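Local atomic coordinates of vacuolar aminopeptidase 1 (Saccharomyces cerevisiae, PDB entry 5JGF), a protein that removes N-terminal amino acids, preferably neutral or hydrophobic ones, from peptides in the yeast vacuole, working as a zinc-dependent aminopeptidase assembled into dodecamers. Residues 122-125 and 126-129; 165-168 and 169-172; 176-180 and 181-185; 258-261 and 262-266; 347-351 and 352-356. One frame throughout, in Å; residues are numbered along the deposited sequence.

Contact 1 of 5, residues 122-125 and 126-129; sequences TLNE and LWLD
Thr122 lies over one face of the Trp127 indole, the tight part of the contact. Its CB stands 3.8 Å from the five-membered ring centroid of Trp127, a CH-pi contact, and its methyl CG2 reaches NE1 of Trp127 at 3.5 Å. With OG1 between backbone N and carbonyl carbon (chi1 60°), the hydroxyl bonds to Thr96 O while carbon meets the ring. Leu123 N, buried without a polar partner, lies over that ring too, and Asn124 OD1 is in plane at its edge, 3.6 Å from CD1 of Trp127. The looser side holds Glu125 and Leu126, partly exposed; a neighbouring subunit comes close here, and water 1 lies within bonding distance of Glu125 O and Leu128 O but cannot serve every acceptor nearby. Asn124 suits the turn's start: its OD1 takes a weak bond from Leu126 N at 3.0 Å, and its carbonyl accepts from Trp127 N. With Leu128 N bonded to Glu125 O, this makes two i to i+3 turns, opened by at most a weak Asx turn.

Contact 2 of 5, residues 165-168 and 169-172; sequences SLAP and HFGK
Phe170 folds back on Ala167 and Leu166, three and four places before it. CB sits 4.0 Å from CD2 of Leu166. CG, anti to the carbonyl carbon and beside the backbone N (chi1 -66°), keeps the ring back over Ala167 and Leu166. CD2 of Phe170 meets Ala167 O in the ring plane, at the edge, at 3.4 Å. CD1 of Leu166 approaches the same CD2 of Phe170 obliquely at 3.7 Å, the two side chains crossing at about a right angle. Further out, CE2 of Phe170 reaches the methyl CB of Ala167 at 4.0 Å. The ring's other neighbours include His347 of a neighbouring subunit. An alanine in place of Phe170 would probably leave Leu166 CD1 and the Ala167 methyl without their aromatic partner and open a gap against that histidine.

The backbone is a short 3-10 turn: Phe170 N bonds to Ala167 O, and Gly171 N to Pro168 O. Proline, with no N-H to give, suits its first residue, and Gly171 adopts angles at which a CB would jam against the preceding carbonyl. His169 ND1 rests 3.6 Å from the Ala167 methyl; its ring meets His347 and the zinc ligand His438 of the neighbouring subunit, and the side chain of His169 comes within about 4 Å of a bound zinc ion. Backbone bonds thus set the turn, Phe170 packs on Leu166 and Ala167, and the imidazole is presented to the neighbour's metal centre, consistent with the substrate binding inferred by similarity.

Contact 3 of 5, residues 176-180 and 181-185; sequences GPFDK and EDQTI
Gln183 and Phe178 cross at about a right angle, with the amide and ring planes 60° apart. CG of Gln183 is anti to its carbonyl carbon and the chain beyond is extended, which carries OE1 back to the start of the turn. There OE1 accepts from Asp179 N at 2.9 Å, in its own carbonyl plane on a lone pair, while lying at the edge of the Phe178 ring, 3.6 Å from CD2 of Phe178. Thr184 adds its methyl CG2 beside CB of Phe178. Asp179 turns the opposite way along the chain: with CG anti to the backbone N (chi1 -173°), its OD2 accepts from Glu181 N and Asp182 N, each at 2.8 Å, from opposite faces of the carboxylate plane. Asp179 O in turn takes Gln183 N at 3.0 Å, completing an Asx motif that aspartate's short, two-oxygen side chain suits; Thr184 N adds a second bond to that carbonyl. OD1 of Asp179 bonds to Asn408 of another neighbouring subunit, not the one that meets Phe170. Gripped by two peptide N-H groups, the Asp179 carboxylate is likely to hold its negative charge readily, although Asp182 OD2, 3.9 Å from Asp179 OD2, would work against this.

Contact 4 of 5, residues 258-261 and 262-266; sequences APRL and DDRLC. With ZN (zinc ion), chain K; ZN (zinc ion), chain L.
Leu261 O accepts from Leu265 N at 2.9 Å, an i to i+4 bond of helix 261-278, and the peptide between Asp262 and Asp263 is cis. Leu261 and Leu265 suit the buried side, against Phe15 of helix 7-21. On another side Arg260 and Arg264 cross, guanidinium planes 58° apart. Water 5 mediates between the like charges, accepting from Arg260 NE at 2.9 Å and Arg264 NH1 at 2.8 Å, while Ile19 O takes NH1 of Arg260 and Val92 O takes NE of Arg264. CG of Asp262, anti to the backbone N (chi1 178°), brings the carboxylate between the two metals, and its oxygens divide: OD1 of Asp262 binds one zinc ion at 2.0 Å and OD2 of Asp262 the other, also at 2.0 Å. Water 7 bridges the pair as well. Asp263 is second shell, bonding to the backbone N of the zinc ligand His91. With Asp344, Glu299 and His438 this is the carboxylate-bridged dinuclear zinc site of M18 aminopeptidases.

Contact 5 of 5, residues 347-351 and 352-356; sequences HLYNP and NFPEV
Asn350 opens a type I beta turn and uses both its main-chain and its side-chain carbonyl. Its main-chain carbonyl accepts from Phe353 N at 3.0 Å, closing the turn, and its OD1 accepts from Asn352 N, also at 3.0 Å, the donor tilted 19° from the amide carbonyl plane. CG of Asn350 stands anti to its backbone N (chi1 -177°), which swings the amide forward over the turn. ND2 is left to bond to Pro164 O of a neighbouring subunit, and Asn352 ND2 likewise reaches across to Ile185 O of that subunit.

The remaining contacts are van der Waals ones and centre on two rings. The Phe353 ring lies beside the Asn350 amide, planes 84° apart, so that OD1 of Asn350 comes in the ring plane at the edge, 3.6 Å from CD1 of Phe353. Tyr349 reaches obliquely over the far end of the turn, its OH 3.2 Å from CB of Pro354, while its ring stacks on Phe362. Pro351 suits the second turn position, its fixed phi being the one needed there, and CD of Pro354 packs 3.5 Å from Pro351 O.

A leucine in place of Asn350 would probably leave Asn352 N without its side-chain acceptor and Pro164 O of the neighbour without its donor. An Asx turn laid over a type I beta turn is what these bonds define, here placed at a subunit interface.

Along the chain the five contacts come in series, divided between two regions. Contact 1 lies in the loop joining strands 112-119 and 132-140 of the six-stranded antiparallel sheet; contacts 2 and 3 follow in the long loop between strands 149-154 and 187-189. Contacts 1 and 3 touch, centres 9 Å apart, and Ser165 ties contact 2 to Asp129 of contact 1. Contact 4 lies in the N-terminal part of helix 261-278 at the zinc centre, and contact 5 follows strand 339-347 of the nine-stranded sheet, centres 19 Å apart. Within one chain contacts 2 and 5 are 30 Å apart between centres, yet they meet across subunits, so neighbouring chains probably share in lining each active site.

Contact 1 of 5, residues 122-125 and 126-129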
loop_
_atom_site.group_PDB
_atom_site.type_symbol
_atom_site.label_atom_id
_atom_site.label_comp_id
_atom_site.label_asym_id
_atom_site.label_seq_id
_atom_site.Cartn_x
_atom_site.Cartn_y
_atom_site.Cartn_z
ATOM N N THR D 122 -8.071 -21.775 23.230
ATOM C CA THR D 122 -7.371 -23.008 22.884
ATOM C C THR D 122 -7.434 -23.266 21.379
ATOM O O THR D 122 -7.782 -22.374 20.605
ATOM C CB THR D 122 -7.970 -24.219 23.629
ATOM O OG1 THR D 122 -9.352 -24.359 23.282
ATOM C CG2 THR D 122 -7.845 -24.028 25.143
ATOM N N LEU D 123 -7.100 -24.486 20.970
ATOM C CA LEU D 123 -7.107 -24.851 19.553
ATOM C C LEU D 123 -6.166 -23.970 18.742
ATOM O O LEU D 123 -6.466 -23.586 17.608
ATOM C CB LEU D 123 -8.524 -24.768 18.970
ATOM C CG LEU D 123 -9.529 -25.780 19.530
ATOM C CD1 LEU D 123 -10.875 -25.593 18.851
ATOM C CD2 LEU D 123 -9.015 -27.199 19.313
ATOM N N ASN D 124 -5.028 -23.633 19.339
ATOM C CA ASN D 124 -4.021 -22.836 18.655
ATOM C C ASN D 124 -2.826 -23.751 18.424
ATOM O O ASN D 124 -2.929 -24.968 18.592
ATOM C CB ASN D 124 -3.610 -21.617 19.487
ATOM C CG ASN D 124 -3.281 -21.971 20.918
ATOM O OD1 ASN D 124 -2.759 -23.049 21.202
ATOM N ND2 ASN D 124 -3.571 -21.055 21.832
ATOM N N GLU D 125 -1.687 -23.181 18.055
ATOM C CA GLU D 125 -0.523 -24.005 17.787
ATOM C C GLU D 125 0.014 -24.796 18.975
ATOM O O GLU D 125 0.629 -25.843 18.789
ATOM C CB GLU D 125 0.572 -23.151 17.147
ATOM C CG GLU D 125 0.368 -23.025 15.638
ATOM C CD GLU D 125 1.062 -21.829 15.032
ATOM O OE1 GLU D 125 0.564 -20.696 15.219
ATOM O OE2 GLU D 125 2.103 -22.024 14.368
ATOM N N LEU D 126 -0.232 -24.325 20.193
ATOM C CA LEU D 126 0.249 -25.053 21.363
ATOM C C LEU D 126 -0.557 -26.335 21.571
ATOM O O LEU D 126 -0.093 -27.266 22.232
ATOM C CB LEU D 126 0.178 -24.169 22.613
ATOM C CG LEU D 126 1.079 -22.924 22.584
ATOM C CD1 LEU D 126 0.846 -22.089 23.832
ATOM C CD2 LEU D 126 2.541 -23.340 22.496
ATOM N N TRP D 127 -1.755 -26.390 20.993
ATOM C CA TRP D 127 -2.605 -27.568 21.122
ATOM C C TRP D 127 -2.374 -28.595 20.022
ATOM O O TRP D 127 -2.950 -29.687 20.039
ATOM C CB TRP D 127 -4.083 -27.162 21.153
ATOM C CG TRP D 127 -4.539 -26.753 22.526
ATOM C CD1 TRP D 127 -4.231 -25.597 23.189
ATOM C CD2 TRP D 127 -5.340 -27.531 23.426
ATOM N NE1 TRP D 127 -4.788 -25.612 24.449
ATOM C CE2 TRP D 127 -5.473 -26.785 24.619
ATOM C CE3 TRP D 127 -5.955 -28.789 23.340
ATOM C CZ2 TRP D 127 -6.200 -27.256 25.722
ATOM C CZ3 TRP D 127 -6.678 -29.257 24.438
ATOM C CH2 TRP D 127 -6.791 -28.491 25.611
ATOM N N LEU D 128 -1.522 -28.251 19.063
ATOM C CA LEU D 128 -1.221 -29.172 17.975
ATOM C C LEU D 128 -0.236 -30.236 18.436
ATOM O O LEU D 128 0.654 -29.969 19.242
ATOM C CB LEU D 128 -0.591 -28.433 16.794
ATOM C CG LEU D 128 -1.416 -27.368 16.076
ATOM C CD1 LEU D 128 -0.552 -26.717 15.004
ATOM C CD2 LEU D 128 -2.653 -27.994 15.463
ATOM N N ASP D 129 -0.406 -31.446 17.917
ATOM C CA ASP D 129 0.500 -32.540 18.224
ATOM C C ASP D 129 0.686 -32.807 19.710
ATOM O O ASP D 129 1.800 -33.044 20.180
ATOM C CB ASP D 129 1.847 -32.266 17.549
ATOM C CG ASP D 129 1.702 -32.047 16.051
ATOM O OD1 ASP D 129 0.644 -32.420 15.508
ATOM O OD2 ASP D 129 2.635 -31.511 15.414
HETATM O O HOH W 1 2.472 -27.592 20.065
#

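Contact 2 of 5, residues 165-168 and 169-172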
loop_
_atom_site.group_PDB
_atom_site.type_symbol
_atom_site.label_atom_id
_atom_site.label_comp_id
_atom_site.label_asym_id
_atom_site.label_seq_id
_atom_site.Cartn_x
_atom_site.Cartn_y
_atom_site.Cartn_z
ATOM N N SER D 165 -0.622 -31.374 13.115
ATOM C CA SER D 165 -0.067 -30.231 12.406
ATOM C C SER D 165 0.224 -30.710 10.988
ATOM O O SER D 165 0.416 -31.908 10.758
ATOM C CB SER D 165 1.238 -29.766 13.062
ATOM O OG SER D 165 2.239 -30.774 12.995
ATOM N N LEU D 166 0.231 -29.786 10.035
ATOM C CA LEU D 166 0.538 -30.138 8.658
ATOM C C LEU D 166 2.050 -30.032 8.504
ATOM O O LEU D 166 2.658 -29.081 8.994
ATOM C CB LEU D 166 -0.148 -29.169 7.686
ATOM C CG LEU D 166 0.143 -29.427 6.202
ATOM C CD1 LEU D 166 -0.399 -30.795 5.802
ATOM C CD2 LEU D 166 -0.500 -28.338 5.352
ATOM N N ALA D 167 2.663 -31.007 7.840
ATOM C CA ALA D 167 4.112 -30.975 7.642
ATOM C C ALA D 167 4.509 -29.673 6.946
ATOM O O ALA D 167 3.824 -29.213 6.031
ATOM C CB ALA D 167 4.559 -32.173 6.811
ATOM N N PRO D 168 5.627 -29.063 7.370
ATOM C CA PRO D 168 6.087 -27.809 6.765
ATOM C C PRO D 168 6.481 -27.954 5.295
ATOM O O PRO D 168 6.606 -26.959 4.578
ATOM C CB PRO D 168 7.266 -27.409 7.652
ATOM C CG PRO D 168 7.805 -28.739 8.121
ATOM C CD PRO D 168 6.536 -29.498 8.448
ATOM N N HIS D 169 6.662 -29.195 4.856
ATOM C CA HIS D 169 7.048 -29.485 3.476
ATOM C C HIS D 169 6.044 -28.910 2.479
ATOM O O HIS D 169 6.400 -28.574 1.343
ATOM C CB HIS D 169 7.142 -31.000 3.258
ATOM C CG HIS D 169 8.074 -31.693 4.203
ATOM N ND1 HIS D 169 7.866 -31.722 5.566
ATOM C CD2 HIS D 169 9.223 -32.375 3.983
ATOM C CE1 HIS D 169 8.849 -32.389 6.145
ATOM N NE2 HIS D 169 9.686 -32.796 5.207
ATOM N N PHE D 170 4.791 -28.796 2.906
ATOM C CA PHE D 170 3.732 -28.289 2.040
ATOM C C PHE D 170 3.712 -26.774 1.863
ATOM O O PHE D 170 2.880 -26.238 1.127
ATOM C CB PHE D 170 2.383 -28.793 2.550
ATOM C CG PHE D 170 2.224 -30.282 2.434
ATOM C CD1 PHE D 170 1.845 -30.862 1.226
ATOM C CD2 PHE D 170 2.504 -31.111 3.518
ATOM C CE1 PHE D 170 1.747 -32.248 1.098
ATOM C CE2 PHE D 170 2.410 -32.497 3.400
ATOM C CZ PHE D 170 2.031 -33.067 2.188
ATOM N N GLY D 171 4.616 -26.080 2.545
ATOM C CA GLY D 171 4.693 -24.637 2.394
ATOM C C GLY D 171 3.733 -23.767 3.182
ATOM O O GLY D 171 3.405 -24.057 4.331
ATOM N N LYS D 172 3.285 -22.690 2.542
ATOM C CA LYS D 172 2.382 -21.719 3.151
ATOM C C LYS D 172 1.187 -22.295 3.906
ATOM O O LYS D 172 0.843 -21.809 4.981
ATOM C CB LYS D 172 1.896 -20.731 2.088
HETATM O O HOH W 2 5.953 -24.391 5.699
#

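Contact 3 of 5, residues 176-180 and 181-185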
loop_
_atom_site.group_PDB
_atom_site.type_symbol
_atom_site.label_atom_id
_atom_site.label_comp_id
_atom_site.label_asym_id
_atom_site.label_seq_id
_atom_site.Cartn_x
_atom_site.Cartn_y
_atom_site.Cartn_z
ATOM N N GLY D 176 0.871 -21.090 10.490
ATOM C CA GLY D 176 -0.254 -20.618 11.275
ATOM C C GLY D 176 -0.481 -19.125 11.124
ATOM O O GLY D 176 0.284 -18.457 10.427
ATOM N N PRO D 177 -1.513 -18.565 11.775
ATOM C CA PRO D 177 -2.465 -19.275 12.636
ATOM C C PRO D 177 -3.433 -20.142 11.843
ATOM O O PRO D 177 -3.595 -19.969 10.634
ATOM C CB PRO D 177 -3.170 -18.139 13.366
ATOM C CG PRO D 177 -3.229 -17.083 12.314
ATOM C CD PRO D 177 -1.828 -17.126 11.735
ATOM N N PHE D 178 -4.085 -21.070 12.531
ATOM C CA PHE D 178 -5.016 -21.973 11.876
ATOM C C PHE D 178 -6.467 -21.733 12.262
ATOM O O PHE D 178 -6.765 -21.315 13.381
ATOM C CB PHE D 178 -4.617 -23.415 12.179
ATOM C CG PHE D 178 -3.207 -23.735 11.782
ATOM C CD1 PHE D 178 -2.183 -23.723 12.724
ATOM C CD2 PHE D 178 -2.893 -23.998 10.453
ATOM C CE1 PHE D 178 -0.860 -23.968 12.347
ATOM C CE2 PHE D 178 -1.574 -24.244 10.063
ATOM C CZ PHE D 178 -0.558 -24.228 11.015
ATOM N N ASP D 179 -7.364 -21.998 11.316
ATOM C CA ASP D 179 -8.797 -21.827 11.524
ATOM C C ASP D 179 -9.266 -22.839 12.567
ATOM O O ASP D 179 -9.070 -24.043 12.399
ATOM C CB ASP D 179 -9.536 -22.058 10.205
ATOM C CG ASP D 179 -11.007 -21.735 10.298
ATOM O OD1 ASP D 179 -11.412 -20.671 9.785
ATOM O OD2 ASP D 179 -11.757 -22.537 10.894
ATOM N N LYS D 180 -9.895 -22.354 13.635
ATOM C CA LYS D 180 -10.355 -23.227 14.714
ATOM C C LYS D 180 -11.522 -24.146 14.365
ATOM O O LYS D 180 -11.777 -25.121 15.070
ATOM C CB LYS D 180 -10.711 -22.393 15.950
ATOM C CG LYS D 180 -9.523 -21.629 16.530
ATOM C CD LYS D 180 -9.846 -21.025 17.890
ATOM C CE LYS D 180 -10.987 -20.011 17.815
ATOM N NZ LYS D 180 -10.624 -18.824 16.985
ATOM N N GLU D 181 -12.228 -23.848 13.280
ATOM C CA GLU D 181 -13.353 -24.682 12.872
ATOM C C GLU D 181 -12.970 -25.705 11.801
ATOM O O GLU D 181 -13.383 -26.864 11.864
ATOM C CB GLU D 181 -14.493 -23.794 12.359
ATOM C CG GLU D 181 -15.704 -24.533 11.789
ATOM C CD GLU D 181 -16.424 -25.393 12.816
ATOM O OE1 GLU D 181 -16.474 -24.997 14.000
ATOM O OE2 GLU D 181 -16.954 -26.459 12.430
ATOM N N ASP D 182 -12.166 -25.287 10.827
ATOM C CA ASP D 182 -11.794 -26.174 9.730
ATOM C C ASP D 182 -10.424 -26.833 9.763
ATOM O O ASP D 182 -10.211 -27.836 9.086
ATOM C CB ASP D 182 -11.919 -25.432 8.394
ATOM C CG ASP D 182 -13.315 -24.908 8.148
ATOM O OD1 ASP D 182 -14.278 -25.631 8.469
ATOM O OD2 ASP D 182 -13.445 -23.782 7.623
ATOM N N GLN D 183 -9.490 -26.290 10.533
ATOM C CA GLN D 183 -8.156 -26.872 10.538
ATOM C C GLN D 183 -7.706 -27.558 11.820
ATOM O O GLN D 183 -6.966 -28.539 11.768
ATOM C CB GLN D 183 -7.139 -25.800 10.132
ATOM C CG GLN D 183 -7.437 -25.187 8.761
ATOM C CD GLN D 183 -6.385 -24.184 8.319
ATOM O OE1 GLN D 183 -6.114 -23.203 9.010
ATOM N NE2 GLN D 183 -5.794 -24.423 7.155
ATOM N N THR D 184 -8.147 -27.061 12.968
ATOM C CA THR D 184 -7.741 -27.667 14.232
ATOM C C THR D 184 -8.810 -28.637 14.724
ATOM O O THR D 184 -9.456 -28.401 15.747
ATOM C CB THR D 184 -7.491 -26.582 15.293
ATOM O OG1 THR D 184 -8.693 -25.841 15.506
ATOM C CG2 THR D 184 -6.401 -25.628 14.830
ATOM N N ILE D 185 -8.988 -29.728 13.986
ATOM C CA ILE D 185 -9.990 -30.733 14.322
ATOM C C ILE D 185 -9.324 -32.004 14.843
ATOM O O ILE D 185 -8.427 -32.558 14.210
ATOM C CB ILE D 185 -10.861 -31.076 13.086
ATOM C CG1 ILE D 185 -11.461 -29.789 12.506
ATOM C CG2 ILE D 185 -11.980 -32.038 13.479
ATOM C CD1 ILE D 185 -12.220 -29.986 11.197
HETATM O O HOH W 3 -11.822 -21.908 6.966
HETATM O O HOH W 4 -12.205 -27.761 15.670
#

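Contact 4 of 5, residues 258-261 and 262-266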
loop_
_atom_site.group_PDB
_atom_site.type_symbol
_atom_site.label_atom_id
_atom_site.label_comp_id
_atom_site.label_asym_id
_atom_site.label_seq_id
_atom_site.Cartn_x
_atom_site.Cartn_y
_atom_site.Cartn_z
ATOM N N ALA D 258 3.433 -28.729 34.116
ATOM C CA ALA D 258 2.150 -29.413 34.172
ATOM C C ALA D 258 1.076 -28.620 33.463
ATOM O O ALA D 258 1.182 -27.403 33.311
ATOM C CB ALA D 258 1.737 -29.645 35.636
ATOM N N PRO D 259 0.016 -29.306 33.022
ATOM C CA PRO D 259 -1.074 -28.622 32.331
ATOM C C PRO D 259 -2.094 -28.065 33.312
ATOM O O PRO D 259 -2.138 -28.463 34.480
ATOM C CB PRO D 259 -1.677 -29.727 31.479
ATOM C CG PRO D 259 -1.570 -30.919 32.408
ATOM C CD PRO D 259 -0.152 -30.773 32.947
ATOM N N ARG D 260 -2.889 -27.120 32.823
ATOM C CA ARG D 260 -3.977 -26.528 33.588
ATOM C C ARG D 260 -3.621 -25.907 34.945
ATOM O O ARG D 260 -4.394 -26.010 35.896
ATOM C CB ARG D 260 -5.070 -27.600 33.743
ATOM C CG ARG D 260 -5.407 -28.300 32.405
ATOM C CD ARG D 260 -6.416 -29.446 32.536
ATOM N NE ARG D 260 -5.895 -30.619 33.245
ATOM C CZ ARG D 260 -5.204 -31.610 32.683
ATOM N NH1 ARG D 260 -4.784 -32.628 33.428
ATOM N NH2 ARG D 260 -4.936 -31.599 31.383
ATOM N N LEU D 261 -2.465 -25.249 35.029
ATOM C CA LEU D 261 -2.043 -24.598 36.273
ATOM C C LEU D 261 -2.972 -23.430 36.637
ATOM O O LEU D 261 -3.255 -23.187 37.802
ATOM C CB LEU D 261 -0.595 -24.099 36.156
ATOM C CG LEU D 261 0.525 -25.129 35.994
ATOM C CD1 LEU D 261 1.872 -24.420 36.067
ATOM C CD2 LEU D 261 0.429 -26.180 37.102
ATOM N N ASP D 262 -3.432 -22.703 35.629
ATOM C CA ASP D 262 -4.337 -21.579 35.823
ATOM C C ASP D 262 -5.769 -22.132 35.827
ATOM O O ASP D 262 -6.238 -22.582 34.785
ATOM C CB ASP D 262 -4.159 -20.615 34.639
ATOM C CG ASP D 262 -5.080 -19.405 34.694
ATOM O OD1 ASP D 262 -5.815 -19.231 35.680
ATOM O OD2 ASP D 262 -5.051 -18.595 33.739
ATOM N N ASP D 263 -6.469 -22.152 36.967
ATOM C CA ASP D 263 -6.007 -21.661 38.272
ATOM C C ASP D 263 -6.079 -22.792 39.323
ATOM O O ASP D 263 -6.316 -22.550 40.505
ATOM C CB ASP D 263 -6.899 -20.461 38.674
ATOM C CG ASP D 263 -6.479 -19.792 39.982
ATOM O OD1 ASP D 263 -5.269 -19.748 40.284
ATOM O OD2 ASP D 263 -7.361 -19.283 40.713
ATOM N N ARG D 264 -5.874 -24.031 38.892
ATOM C CA ARG D 264 -5.940 -25.161 39.816
ATOM C C ARG D 264 -4.730 -25.159 40.742
ATOM O O ARG D 264 -4.724 -25.813 41.790
ATOM C CB ARG D 264 -6.055 -26.466 39.019
ATOM C CG ARG D 264 -7.427 -26.576 38.355
ATOM C CD ARG D 264 -7.537 -27.598 37.234
ATOM N NE ARG D 264 -8.848 -27.448 36.608
ATOM C CZ ARG D 264 -9.309 -28.195 35.610
ATOM N NH1 ARG D 264 -8.562 -29.167 35.109
ATOM N NH2 ARG D 264 -10.514 -27.959 35.101
ATOM N N LEU D 265 -3.702 -24.400 40.366
ATOM C CA LEU D 265 -2.502 -24.281 41.201
ATOM C C LEU D 265 -2.893 -23.557 42.501
ATOM O O LEU D 265 -2.605 -24.034 43.604
ATOM C CB LEU D 265 -1.415 -23.492 40.453
ATOM C CG LEU D 265 -0.112 -23.140 41.176
ATOM C CD1 LEU D 265 0.517 -24.389 41.794
ATOM C CD2 LEU D 265 0.843 -22.496 40.173
ATOM N N CYS D 266 -3.545 -22.405 42.367
ATOM C CA CYS D 266 -3.988 -21.652 43.541
ATOM C C CYS D 266 -5.143 -22.364 44.240
ATOM O O CYS D 266 -5.236 -22.353 45.466
ATOM C CB CYS D 266 -4.442 -20.242 43.155
ATOM S SG CYS D 266 -3.100 -19.089 42.831
HETATM ZN ZN ZN K . -6.796 -17.576 36.176
HETATM ZN ZN ZN L . -6.672 -17.830 32.822
HETATM O O HOH W 5 -6.512 -30.909 36.037
HETATM O O HOH W 6 -4.829 -16.227 35.779
HETATM O O HOH W 7 -7.603 -16.860 34.437
#

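Contact 5 of 5, residues 347-351 and 352-356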
loop_
_atom_site.group_PDB
_atom_site.type_symbol
_atom_site.label_atom_id
_atom_site.label_comp_id
_atom_site.label_asym_id
_atom_site.label_seq_id
_atom_site.Cartn_x
_atom_site.Cartn_y
_atom_site.Cartn_z
ATOM N N HIS D 347 1.867 -13.746 36.389
ATOM C CA HIS D 347 2.998 -14.064 35.526
ATOM C C HIS D 347 4.419 -14.049 36.055
ATOM O O HIS D 347 4.910 -13.021 36.518
ATOM C CB HIS D 347 2.949 -13.153 34.298
ATOM C CG HIS D 347 1.620 -13.135 33.610
ATOM N ND1 HIS D 347 1.176 -14.174 32.822
ATOM C CD2 HIS D 347 0.634 -12.206 33.601
ATOM C CE1 HIS D 347 -0.026 -13.887 32.355
ATOM N NE2 HIS D 347 -0.378 -12.699 32.814
ATOM N N LEU D 348 5.086 -15.195 35.957
ATOM C CA LEU D 348 6.485 -15.285 36.347
ATOM C C LEU D 348 7.271 -14.566 35.259
ATOM O O LEU D 348 6.880 -14.576 34.091
ATOM C CB LEU D 348 6.961 -16.738 36.375
ATOM C CG LEU D 348 6.819 -17.562 37.651
ATOM C CD1 LEU D 348 7.298 -18.990 37.378
ATOM C CD2 LEU D 348 7.642 -16.926 38.766
ATOM N N TYR D 349 8.377 -13.944 35.641
ATOM C CA TYR D 349 9.233 -13.270 34.681
ATOM C C TYR D 349 9.700 -14.308 33.660
ATOM O O TYR D 349 10.176 -15.377 34.038
ATOM C CB TYR D 349 10.454 -12.699 35.398
ATOM C CG TYR D 349 11.441 -11.999 34.491
ATOM C CD1 TYR D 349 11.170 -10.731 33.980
ATOM C CD2 TYR D 349 12.655 -12.598 34.157
ATOM C CE1 TYR D 349 12.090 -10.070 33.158
ATOM C CE2 TYR D 349 13.580 -11.949 33.336
ATOM C CZ TYR D 349 13.290 -10.687 32.843
ATOM O OH TYR D 349 14.200 -10.036 32.042
ATOM N N ASN D 350 9.544 -14.009 32.372
ATOM C CA ASN D 350 10.014 -14.917 31.321
ATOM C C ASN D 350 11.261 -14.219 30.782
ATOM O O ASN D 350 11.158 -13.182 30.129
ATOM C CB ASN D 350 8.976 -15.064 30.204
ATOM C CG ASN D 350 9.406 -16.063 29.143
ATOM O OD1 ASN D 350 10.585 -16.138 28.797
ATOM N ND2 ASN D 350 8.453 -16.828 28.615
ATOM N N PRO D 351 12.452 -14.778 31.048
ATOM C CA PRO D 351 13.717 -14.187 30.597
ATOM C C PRO D 351 13.887 -13.939 29.104
ATOM O O PRO D 351 14.730 -13.133 28.705
ATOM C CB PRO D 351 14.764 -15.153 31.153
ATOM C CG PRO D 351 14.060 -16.472 31.089
ATOM C CD PRO D 351 12.679 -16.123 31.612
ATOM N N ASN D 352 13.100 -14.619 28.279
ATOM C CA ASN D 352 13.212 -14.437 26.838
ATOM C C ASN D 352 12.367 -13.281 26.301
ATOM O O ASN D 352 12.463 -12.931 25.124
ATOM C CB ASN D 352 12.861 -15.742 26.121
ATOM C CG ASN D 352 13.753 -16.889 26.563
ATOM O OD1 ASN D 352 14.879 -16.670 27.005
ATOM N ND2 ASN D 352 13.261 -18.113 26.437
ATOM N N PHE D 353 11.548 -12.686 27.167
ATOM C CA PHE D 353 10.709 -11.555 26.773
ATOM C C PHE D 353 10.813 -10.462 27.839
ATOM O O PHE D 353 9.805 -10.031 28.400
ATOM C CB PHE D 353 9.243 -11.993 26.629
ATOM C CG PHE D 353 9.027 -13.075 25.604
ATOM C CD1 PHE D 353 9.238 -14.412 25.926
ATOM C CD2 PHE D 353 8.615 -12.754 24.315
ATOM C CE1 PHE D 353 9.038 -15.415 24.982
ATOM C CE2 PHE D 353 8.411 -13.752 23.361
ATOM C CZ PHE D 353 8.623 -15.084 23.697
ATOM N N PRO D 354 12.038 -9.990 28.121
ATOM C CA PRO D 354 12.232 -8.951 29.135
ATOM C C PRO D 354 11.477 -7.656 28.864
ATOM O O PRO D 354 11.110 -6.939 29.795
ATOM C CB PRO D 354 13.747 -8.752 29.137
ATOM C CG PRO D 354 14.125 -9.036 27.716
ATOM C CD PRO D 354 13.299 -10.266 27.405
ATOM N N GLU D 355 11.227 -7.378 27.590
ATOM C CA GLU D 355 10.546 -6.154 27.192
ATOM C C GLU D 355 9.077 -6.021 27.602
ATOM O O GLU D 355 8.505 -4.933 27.494
ATOM C CB GLU D 355 10.679 -5.958 25.672
ATOM C CG GLU D 355 9.871 -6.921 24.798
ATOM C CD GLU D 355 10.467 -8.325 24.697
ATOM O OE1 GLU D 355 11.571 -8.573 25.222
ATOM O OE2 GLU D 355 9.819 -9.187 24.075
ATOM N N VAL D 356 8.454 -7.105 28.062
ATOM C CA VAL D 356 7.051 -7.017 28.467
ATOM C C VAL D 356 6.868 -7.048 29.982
ATOM O O VAL D 356 5.744 -6.957 30.480
ATOM C CB VAL D 356 6.184 -8.145 27.843
ATOM C CG1 VAL D 356 6.298 -8.112 26.328
ATOM C CG2 VAL D 356 6.599 -9.498 28.386
#